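Local coordinates for protein TarM (Staphylococcus aureus subsp. aureus 21178, PDB 4X7R) that belongs to the GT-B clan of glycosyltransferases and holds uridine-5'-diphosphate between its two Rossmann-like domains, at residues Lys56-Met60 with Gly381-Thr385; Pro386-Glu391 with Glu411-Arg417. The protein carries 1 engineered substitution. All coordinates share one frame; numbering follows the deposited sequence.

Contact 1: residues Lys56-Met60 with Gly381-Thr385. With UDP (uridine-5'-diphosphate), chain E.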
ATOM      1  N   LYS A  56      -3.392   8.533 -14.309  1.00 59.46           N
ATOM      2  CA  LYS A  56      -3.698   9.949 -14.541  1.00 61.32           C
ATOM      3  C   LYS A  56      -2.851  10.834 -13.627  1.00 66.00           C
ATOM      4  O   LYS A  56      -2.313  11.844 -14.084  1.00 66.97           O
ATOM      5  CB  LYS A  56      -5.206  10.214 -14.339  1.00 63.95           C
ATOM      6  CG  LYS A  56      -5.628  11.663 -14.541  1.00 72.09           C
ATOM      7  CD  LYS A  56      -7.081  11.794 -15.002  1.00 81.28           C
ATOM      8  CE  LYS A  56      -7.271  12.615 -16.270  1.00 94.68           C
ATOM      9  NZ  LYS A  56      -6.762  14.009 -16.145  1.00107.63           N
ATOM     10  N   GLN A  57      -2.686  10.416 -12.356  1.00 62.30           N
ATOM     11  CA  GLN A  57      -1.882  11.109 -11.335  1.00 61.61           C
ATOM     12  C   GLN A  57      -0.368  11.044 -11.630  1.00 64.87           C
ATOM     13  O   GLN A  57       0.413  11.766 -10.999  1.00 64.63           O
ATOM     14  CB  GLN A  57      -2.145  10.476  -9.957  1.00 61.91           C
ATOM     15  CG  GLN A  57      -3.496  10.826  -9.328  1.00 77.14           C
ATOM     16  CD  GLN A  57      -3.823   9.986  -8.109  1.00 87.80           C
ATOM     17  OE1 GLN A  57      -2.976   9.265  -7.564  1.00 80.39           O
ATOM     18  NE2 GLN A  57      -5.063  10.075  -7.643  1.00 78.17           N
ATOM     19  N   GLY A  58       0.031  10.148 -12.535  1.00 61.13           N
ATOM     20  CA  GLY A  58       1.432   9.919 -12.872  1.00 60.61           C
ATOM     21  C   GLY A  58       2.184   9.065 -11.854  1.00 61.88           C
ATOM     22  O   GLY A  58       3.414   8.987 -11.917  1.00 61.18           O
ATOM     23  N   LYS A  59       1.458   8.409 -10.907  1.00 56.35           N
ATOM     24  CA  LYS A  59       2.058   7.517  -9.899  1.00 53.94           C
ATOM     25  C   LYS A  59       2.453   6.215 -10.587  1.00 53.00           C
ATOM     26  O   LYS A  59       3.594   5.762 -10.492  1.00 51.73           O
ATOM     27  CB  LYS A  59       1.077   7.200  -8.754  1.00 55.65           C
ATOM     28  CG  LYS A  59       0.840   8.361  -7.802  1.00 67.27           C
ATOM     29  CD  LYS A  59       0.897   7.923  -6.346  1.00 71.39           C
ATOM     30  CE  LYS A  59       1.051   9.136  -5.453  1.00 82.22           C
ATOM     31  NZ  LYS A  59       1.149   8.763  -4.027  1.00 85.24           N
ATOM     32  N   MET A  60       1.499   5.630 -11.290  1.00 45.59           N
ATOM     33  CA  MET A  60       1.693   4.387 -12.016  1.00 42.92           C
ATOM     34  C   MET A  60       2.014   4.715 -13.470  1.00 48.50           C
ATOM     35  O   MET A  60       1.251   5.444 -14.111  1.00 49.02           O
ATOM     36  CB  MET A  60       0.401   3.557 -11.930  1.00 43.52           C
ATOM     37  CG  MET A  60       0.489   2.201 -12.572  1.00 44.76           C
ATOM     38  SD  MET A  60      -0.990   1.301 -12.108  1.00 47.09           S
ATOM     39  CE  MET A  60      -0.633  -0.289 -12.755  1.00 41.85           C
ATOM     40  N   GLY A 381      -3.828  16.613   4.954  1.00 66.76           N
ATOM     41  CA  GLY A 381      -4.374  15.470   4.216  1.00 64.33           C
ATOM     42  C   GLY A 381      -3.399  14.840   3.231  1.00 64.75           C
ATOM     43  O   GLY A 381      -2.255  15.287   3.112  1.00 63.28           O
ATOM     44  N   TYR A 382      -3.846  13.801   2.508  1.00 60.03           N
ATOM     45  CA  TYR A 382      -3.013  13.103   1.528  1.00 58.38           C
ATOM     46  C   TYR A 382      -2.684  13.982   0.333  1.00 65.74           C
ATOM     47  O   TYR A 382      -3.539  14.732  -0.142  1.00 67.48           O
ATOM     48  CB  TYR A 382      -3.675  11.785   1.061  1.00 57.25           C
ATOM     49  CG  TYR A 382      -2.737  10.884   0.282  1.00 55.58           C
ATOM     50  CD1 TYR A 382      -1.949   9.937   0.930  1.00 55.80           C
ATOM     51  CD2 TYR A 382      -2.621  10.994  -1.097  1.00 55.47           C
ATOM     52  CE1 TYR A 382      -1.083   9.112   0.219  1.00 53.94           C
ATOM     53  CE2 TYR A 382      -1.754  10.177  -1.819  1.00 54.33           C
ATOM     54  CZ  TYR A 382      -0.978   9.246  -1.153  1.00 58.36           C
ATOM     55  OH  TYR A 382      -0.124   8.439  -1.859  1.00 53.07           O
ATOM     56  N   THR A 383      -1.445  13.878  -0.161  1.00 61.96           N
ATOM     57  CA  THR A 383      -1.006  14.612  -1.343  1.00 62.44           C
ATOM     58  C   THR A 383      -0.634  13.659  -2.482  1.00 66.54           C
ATOM     59  O   THR A 383       0.153  12.723  -2.278  1.00 65.60           O
ATOM     60  CB  THR A 383       0.051  15.670  -1.008  1.00 70.56           C
ATOM     61  OG1 THR A 383       0.319  16.425  -2.186  1.00 76.31           O
ATOM     62  CG2 THR A 383       1.358  15.081  -0.435  1.00 66.44           C
ATOM     63  N   THR A 384      -1.226  13.887  -3.676  1.00 63.07           N
ATOM     64  CA  THR A 384      -0.954  13.110  -4.891  1.00 61.55           C
ATOM     65  C   THR A 384       0.207  13.768  -5.631  1.00 65.27           C
ATOM     66  O   THR A 384       0.735  13.181  -6.582  1.00 64.92           O
ATOM     67  CB  THR A 384      -2.217  12.932  -5.764  1.00 69.30           C
ATOM     68  OG1 THR A 384      -2.773  14.210  -6.071  1.00 74.35           O
ATOM     69  CG2 THR A 384      -3.266  12.042  -5.113  1.00 64.17           C
ATOM     70  N   THR A 385       0.607  14.985  -5.172  1.00 62.20           N
ATOM     71  CA  THR A 385       1.724  15.786  -5.691  1.00 63.09           C
ATOM     72  C   THR A 385       2.753  16.096  -4.560  1.00 66.30           C
ATOM     73  O   THR A 385       2.903  17.274  -4.206  1.00 66.34           O
ATOM     74  CB  THR A 385       1.214  17.096  -6.341  1.00 72.10           C
ATOM     75  OG1 THR A 385       0.518  17.860  -5.357  1.00 70.71           O
ATOM     76  CG2 THR A 385       0.329  16.856  -7.558  1.00 73.82           C
TER
HETATM   77  N1  UDP E 501       3.204   9.694  -0.045  1.00 50.66           N
HETATM   78  C2  UDP E 501       2.524  10.530  -0.912  1.00 49.51           C
HETATM   79  N3  UDP E 501       1.607  11.365  -0.318  1.00 50.42           N
HETATM   80  C4  UDP E 501       1.288  11.433   1.020  1.00 52.45           C
HETATM   81  C5  UDP E 501       1.997  10.500   1.858  1.00 49.12           C
HETATM   82  C6  UDP E 501       2.915   9.678   1.313  1.00 48.91           C
HETATM   83  O2  UDP E 501       2.715  10.537  -2.121  1.00 48.76           O
HETATM   84  O4  UDP E 501       0.461  12.279   1.409  1.00 54.49           O
HETATM   85  C1' UDP E 501       4.335   8.921  -0.618  1.00 50.35           C
HETATM   86  C2' UDP E 501       5.686   9.623  -0.512  1.00 51.43           C
HETATM   87  O2' UDP E 501       5.886  10.509  -1.601  1.00 57.27           O
HETATM   88  C3' UDP E 501       6.648   8.434  -0.564  1.00 50.74           C
HETATM   89  C4' UDP E 501       5.866   7.328   0.137  1.00 52.40           C
HETATM   90  O4' UDP E 501       4.470   7.708   0.090  1.00 52.57           O
HETATM   91  O3' UDP E 501       7.105   8.045  -1.860  1.00 48.31           O
HETATM   92  C5' UDP E 501       6.284   7.062   1.560  1.00 54.21           C
HETATM   93  O5' UDP E 501       7.546   6.361   1.496  1.00 55.71           O
HETATM   94  PA  UDP E 501       8.456   5.961   2.755  1.00 51.80           P
HETATM   95  O1A UDP E 501       9.483   4.991   2.312  1.00 45.51           O
HETATM   96  O2A UDP E 501       9.105   7.237   3.315  1.00 50.78           O
HETATM   97  O3A UDP E 501       7.532   5.322   3.842  1.00 50.17           O
HETATM   98  PB  UDP E 501       6.455   4.134   3.800  1.00 53.58           P
HETATM   99  O1B UDP E 501       6.922   3.055   2.857  1.00 52.11           O
HETATM  100  O2B UDP E 501       5.095   4.664   3.334  1.00 48.81           O
HETATM  101  O3B UDP E 501       6.337   3.533   5.187  1.00 57.57           O
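Lys59 and Tyr382 meet across the interdomain cleft of the GT-B fold, the lysine on a loop from the seven-stranded sheet's domain, the tyrosine just after strand 377-381 of the six-stranded one. A chi1 of -168°, which sets CG opposite the main-chain N, carries the Tyr382 ring over one face of the UDP uracil. CB keeps loosely to UDP O4, and CG and CD2 also lie by it; CD1 is 3.4 Å from that oxygen, and CE1 comes 3.4 Å from UDP C4. CE2 nears both UDP N3 and Lys59 NZ; CZ faces N3, which stands over the ring but offset toward the rim, the two rings being nearly parallel. At the tip, OH receives a short bond from Lys59 NZ (2.5 Å), which arrives at the ring edge, and is also bonded to Lys15 O. A long lysine suits this place: its chain, bent at chi2, spans the cleft, and NZ also donates to UDP O2 at 3.0 Å. Gly58 precedes it, its positive phi closing helix 47-56 in a Schellman motif. The extended Gln57 sets its amide against the methyl of Thr384, with NE2 3.7 Å from CG2, while its buried OE1 finds no polar partner. Thr383 reads the uracil edge with its backbone: its N donates to UDP O4, and UDP N3 donates to its O at 2.8 Å with an N-H...O angle of 165°.

Contact 2: residues Pro386-Glu391 with Glu411-Arg417. With UDP (uridine-5'-diphosphate), chain E.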
ATOM      1  N   PRO A 386       3.458  15.089  -3.966  1.00 61.94           N
ATOM      2  CA  PRO A 386       4.409  15.414  -2.876  1.00 61.10           C
ATOM      3  C   PRO A 386       5.559  16.318  -3.307  1.00 66.35           C
ATOM      4  O   PRO A 386       5.966  17.169  -2.523  1.00 67.04           O
ATOM      5  CB  PRO A 386       4.880  14.045  -2.378  1.00 61.09           C
ATOM      6  CG  PRO A 386       4.631  13.107  -3.502  1.00 65.05           C
ATOM      7  CD  PRO A 386       3.416  13.633  -4.220  1.00 62.21           C
ATOM      8  N   GLN A 387       6.028  16.183  -4.568  1.00 63.95           N
ATOM      9  CA  GLN A 387       7.109  16.997  -5.157  1.00 64.87           C
ATOM     10  C   GLN A 387       6.801  18.506  -5.125  1.00 71.37           C
ATOM     11  O   GLN A 387       7.717  19.311  -4.908  1.00 71.78           O
ATOM     12  CB  GLN A 387       7.397  16.575  -6.606  1.00 65.88           C
ATOM     13  CG  GLN A 387       7.999  15.190  -6.771  1.00 79.05           C
ATOM     14  CD  GLN A 387       8.075  14.757  -8.228  1.00101.46           C
ATOM     15  OE1 GLN A 387       8.055  15.567  -9.177  1.00 90.23           O
ATOM     16  NE2 GLN A 387       8.189  13.452  -8.439  1.00 99.50           N
ATOM     17  N   LYS A 388       5.518  18.877  -5.365  1.00 68.75           N
ATOM     18  CA  LYS A 388       5.055  20.268  -5.344  1.00 70.88           C
ATOM     19  C   LYS A 388       5.003  20.771  -3.908  1.00 74.68           C
ATOM     20  O   LYS A 388       5.372  21.918  -3.659  1.00 75.71           O
ATOM     21  CB  LYS A 388       3.681  20.426  -6.035  1.00 74.57           C
ATOM     22  CG  LYS A 388       3.747  20.386  -7.556  1.00 91.32           C
ATOM     23  CD  LYS A 388       2.346  20.326  -8.161  1.00106.45           C
ATOM     24  CE  LYS A 388       2.353  20.240  -9.667  1.00118.62           C
ATOM     25  NZ  LYS A 388       0.970  20.208 -10.221  1.00127.69           N
ATOM     26  N   CYS A 389       4.564  19.902  -2.960  1.00 69.81           N
ATOM     27  CA  CYS A 389       4.506  20.220  -1.530  1.00 70.08           C
ATOM     28  C   CYS A 389       5.916  20.463  -0.989  1.00 71.26           C
ATOM     29  O   CYS A 389       6.100  21.339  -0.139  1.00 72.56           O
ATOM     30  CB  CYS A 389       3.803  19.112  -0.755  1.00 69.82           C
ATOM     31  SG  CYS A 389       2.097  18.805  -1.278  1.00 74.66           S
ATOM     32  N   LEU A 390       6.906  19.698  -1.506  1.00 63.33           N
ATOM     33  CA  LEU A 390       8.314  19.786  -1.111  1.00 61.71           C
ATOM     34  C   LEU A 390       8.948  21.154  -1.374  1.00 67.55           C
ATOM     35  O   LEU A 390       9.826  21.577  -0.622  1.00 65.76           O
ATOM     36  CB  LEU A 390       9.144  18.648  -1.736  1.00 59.31           C
ATOM     37  CG  LEU A 390       8.962  17.259  -1.118  1.00 61.22           C
ATOM     38  CD1 LEU A 390       9.510  16.191  -2.022  1.00 58.73           C
ATOM     39  CD2 LEU A 390       9.591  17.177   0.267  1.00 64.26           C
ATOM     40  N   GLU A 391       8.463  21.860  -2.410  1.00 67.67           N
ATOM     41  CA  GLU A 391       8.915  23.203  -2.795  1.00 69.64           C
ATOM     42  C   GLU A 391       8.564  24.214  -1.688  1.00 75.23           C
ATOM     43  O   GLU A 391       9.334  25.141  -1.425  1.00 75.68           O
ATOM     44  CB  GLU A 391       8.258  23.640  -4.122  1.00 72.48           C
ATOM     45  CG  GLU A 391       8.384  22.652  -5.272  1.00 82.89           C
ATOM     46  CD  GLU A 391       7.997  23.204  -6.632  1.00110.12           C
ATOM     47  OE1 GLU A 391       8.691  24.122  -7.128  1.00110.17           O
ATOM     48  OE2 GLU A 391       7.007  22.701  -7.211  1.00103.29           O
ATOM     49  N   GLU A 411      13.311  11.676  -1.078  1.00 42.07           N
ATOM     50  CA  GLU A 411      12.570  12.582  -1.976  1.00 42.46           C
ATOM     51  C   GLU A 411      12.818  14.043  -1.598  1.00 46.67           C
ATOM     52  O   GLU A 411      13.097  14.846  -2.478  1.00 45.99           O
ATOM     53  CB  GLU A 411      11.070  12.273  -1.970  1.00 43.26           C
ATOM     54  CG  GLU A 411      10.706  10.999  -2.717  1.00 47.74           C
ATOM     55  CD  GLU A 411       9.303  10.486  -2.463  1.00 61.77           C
ATOM     56  OE1 GLU A 411       8.449  11.282  -2.006  1.00 52.33           O
ATOM     57  OE2 GLU A 411       9.063   9.278  -2.692  1.00 52.71           O
ATOM     58  N   ALA A 412      12.789  14.362  -0.291  1.00 44.15           N
ATOM     59  CA  ALA A 412      13.046  15.708   0.231  1.00 45.40           C
ATOM     60  C   ALA A 412      14.452  16.164  -0.130  1.00 50.28           C
ATOM     61  O   ALA A 412      14.640  17.302  -0.553  1.00 52.49           O
ATOM     62  CB  ALA A 412      12.864  15.726   1.741  1.00 45.82           C
ATOM     63  N   MET A 413      15.430  15.262  -0.006  1.00 45.28           N
ATOM     64  CA  MET A 413      16.830  15.540  -0.334  1.00 44.01           C
ATOM     65  C   MET A 413      17.001  15.811  -1.826  1.00 49.80           C
ATOM     66  O   MET A 413      17.752  16.725  -2.197  1.00 50.67           O
ATOM     67  CB  MET A 413      17.732  14.413   0.160  1.00 44.00           C
ATOM     68  CG  MET A 413      17.872  14.426   1.673  1.00 46.19           C
ATOM     69  SD  MET A 413      18.800  13.044   2.347  1.00 46.51           S
ATOM     70  CE  MET A 413      20.436  13.455   1.807  1.00 41.26           C
ATOM     71  N   ILE A 414      16.258  15.074  -2.675  1.00 46.95           N
ATOM     72  CA  ILE A 414      16.251  15.302  -4.137  1.00 48.48           C
ATOM     73  C   ILE A 414      15.725  16.734  -4.441  1.00 56.24           C
ATOM     74  O   ILE A 414      16.300  17.429  -5.276  1.00 56.85           O
ATOM     75  CB  ILE A 414      15.485  14.196  -4.905  1.00 50.26           C
ATOM     76  CG1 ILE A 414      16.175  12.839  -4.717  1.00 48.81           C
ATOM     77  CG2 ILE A 414      15.335  14.523  -6.407  1.00 52.51           C
ATOM     78  CD1 ILE A 414      15.276  11.693  -4.899  1.00 53.27           C
ATOM     79  N   SER A 415      14.706  17.201  -3.688  1.00 54.68           N
ATOM     80  CA  SER A 415      14.167  18.555  -3.852  1.00 55.78           C
ATOM     81  C   SER A 415      14.962  19.605  -3.071  1.00 60.57           C
ATOM     82  O   SER A 415      14.448  20.695  -2.832  1.00 61.99           O
ATOM     83  CB  SER A 415      12.687  18.590  -3.493  1.00 58.58           C
ATOM     84  OG  SER A 415      11.940  17.985  -4.534  1.00 68.25           O
ATOM     85  N   LYS A 416      16.224  19.284  -2.682  1.00 56.05           N
ATOM     86  CA  LYS A 416      17.135  20.169  -1.922  1.00 55.55           C
ATOM     87  C   LYS A 416      16.546  20.636  -0.571  1.00 59.48           C
ATOM     88  O   LYS A 416      16.825  21.751  -0.116  1.00 60.70           O
ATOM     89  CB  LYS A 416      17.610  21.367  -2.772  1.00 58.76           C
ATOM     90  CG  LYS A 416      18.423  21.017  -4.006  1.00 56.97           C
ATOM     91  CD  LYS A 416      18.833  22.294  -4.723  1.00 66.05           C
ATOM     92  CE  LYS A 416      19.707  22.032  -5.921  1.00 76.16           C
ATOM     93  NZ  LYS A 416      19.938  23.266  -6.728  1.00 86.43           N
ATOM     94  N   ARG A 417      15.717  19.777   0.055  1.00 54.93           N
ATOM     95  CA  ARG A 417      15.082  20.035   1.352  1.00 55.08           C
ATOM     96  C   ARG A 417      15.811  19.162   2.377  1.00 55.00           C
ATOM     97  O   ARG A 417      15.709  17.938   2.320  1.00 52.86           O
ATOM     98  CB  ARG A 417      13.547  19.748   1.322  1.00 55.59           C
ATOM     99  CG  ARG A 417      12.756  20.515   0.234  1.00 64.86           C
ATOM    100  CD  ARG A 417      13.217  21.955   0.082  1.00 66.85           C
ATOM    101  NE  ARG A 417      12.394  22.775  -0.807  1.00 69.83           N
ATOM    102  CZ  ARG A 417      12.879  23.557  -1.772  1.00 81.82           C
ATOM    103  NH1 ARG A 417      14.178  23.564  -2.042  1.00 69.21           N
ATOM    104  NH2 ARG A 417      12.065  24.317  -2.488  1.00 67.95           N
TER
HETATM  105  N1  UDP E 501       3.204   9.694  -0.045  1.00 50.66           N
HETATM  106  C2  UDP E 501       2.524  10.530  -0.912  1.00 49.51           C
HETATM  107  N3  UDP E 501       1.607  11.365  -0.318  1.00 50.42           N
HETATM  108  C4  UDP E 501       1.288  11.433   1.020  1.00 52.45           C
HETATM  109  C5  UDP E 501       1.997  10.500   1.858  1.00 49.12           C
HETATM  110  C6  UDP E 501       2.915   9.678   1.313  1.00 48.91           C
HETATM  111  O2  UDP E 501       2.715  10.537  -2.121  1.00 48.76           O
HETATM  112  O4  UDP E 501       0.461  12.279   1.409  1.00 54.49           O
HETATM  113  C1' UDP E 501       4.335   8.921  -0.618  1.00 50.35           C
HETATM  114  C2' UDP E 501       5.686   9.623  -0.512  1.00 51.43           C
HETATM  115  O2' UDP E 501       5.886  10.509  -1.601  1.00 57.27           O
HETATM  116  C3' UDP E 501       6.648   8.434  -0.564  1.00 50.74           C
HETATM  117  C4' UDP E 501       5.866   7.328   0.137  1.00 52.40           C
HETATM  118  O4' UDP E 501       4.470   7.708   0.090  1.00 52.57           O
HETATM  119  O3' UDP E 501       7.105   8.045  -1.860  1.00 48.31           O
HETATM  120  C5' UDP E 501       6.284   7.062   1.560  1.00 54.21           C
HETATM  121  O5' UDP E 501       7.546   6.361   1.496  1.00 55.71           O
HETATM  122  PA  UDP E 501       8.456   5.961   2.755  1.00 51.80           P
HETATM  123  O1A UDP E 501       9.483   4.991   2.312  1.00 45.51           O
HETATM  124  O2A UDP E 501       9.105   7.237   3.315  1.00 50.78           O
HETATM  125  O3A UDP E 501       7.532   5.322   3.842  1.00 50.17           O
HETATM  126  PB  UDP E 501       6.455   4.134   3.800  1.00 53.58           P
HETATM  127  O1B UDP E 501       6.922   3.055   2.857  1.00 52.11           O
HETATM  128  O2B UDP E 501       5.095   4.664   3.334  1.00 48.81           O
HETATM  129  O3B UDP E 501       6.337   3.533   5.187  1.00 57.57           O
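Leu390 drives its two methyls into the last turn of helix 407-414, and this is the tight part of the contact. CD2 lies against Ala412, 3.8 Å from CA and 3.9 Å from CB, where a small residue lets the helices approach. CD1 settles by Glu411 O and Ser415 OG. Toward solvent the fit is looser: Gln387 is exposed and only brushes 411-417. At the ligand end Pro386 CG stays 4.5 Å from Glu411 OE1, and both residues face UDP: Pro386 CG touches O2' and O2, while the extended Glu411 accepts from O2' through OE1 (2.7 Å) and from O3' through OE2 in a very short bond, much as the second glutamate of the E-X7-E motif does in related GT-B enzymes. At the far end Arg417, bent at chi2 (-41°), grips the C-terminal carbonyls of 386-391: NE donates to Leu390 O (2.8 Å) and NH2 to Glu391 O (3.0 Å), both oxygens tilted from the guanidinium plane. Lys416, with positive phi, completes the Schellman motif before it. On the sheet side, Leu390 and Ala412 rest on Val396 of strand 395-398, Leu390 also reaches Ile324 of strand 320-324, and Met413 packs on helix 460-477.

In the fold
Contact 1 is a surface contact that bridges the two domains, whereas contact 2 is partly buried and lies within the domain of the six-stranded sheet. The chain runs directly from 381-385 into helix 386-391, so the two share a continuous piece of structure, with centres 14 Å apart; Thr383 OG1 and Cys389 SG pack against each other at the join. Both also touch UDP, contact 1 at the base and contact 2 mainly at the ribose. Their chemistry follows their place: across the cleft, a few polar and aromatic groups meet, some directly and some by sharing UDP, while within the domain, one leucine packs on a helix end and an arginine just beyond it bonds backbone carbonyls.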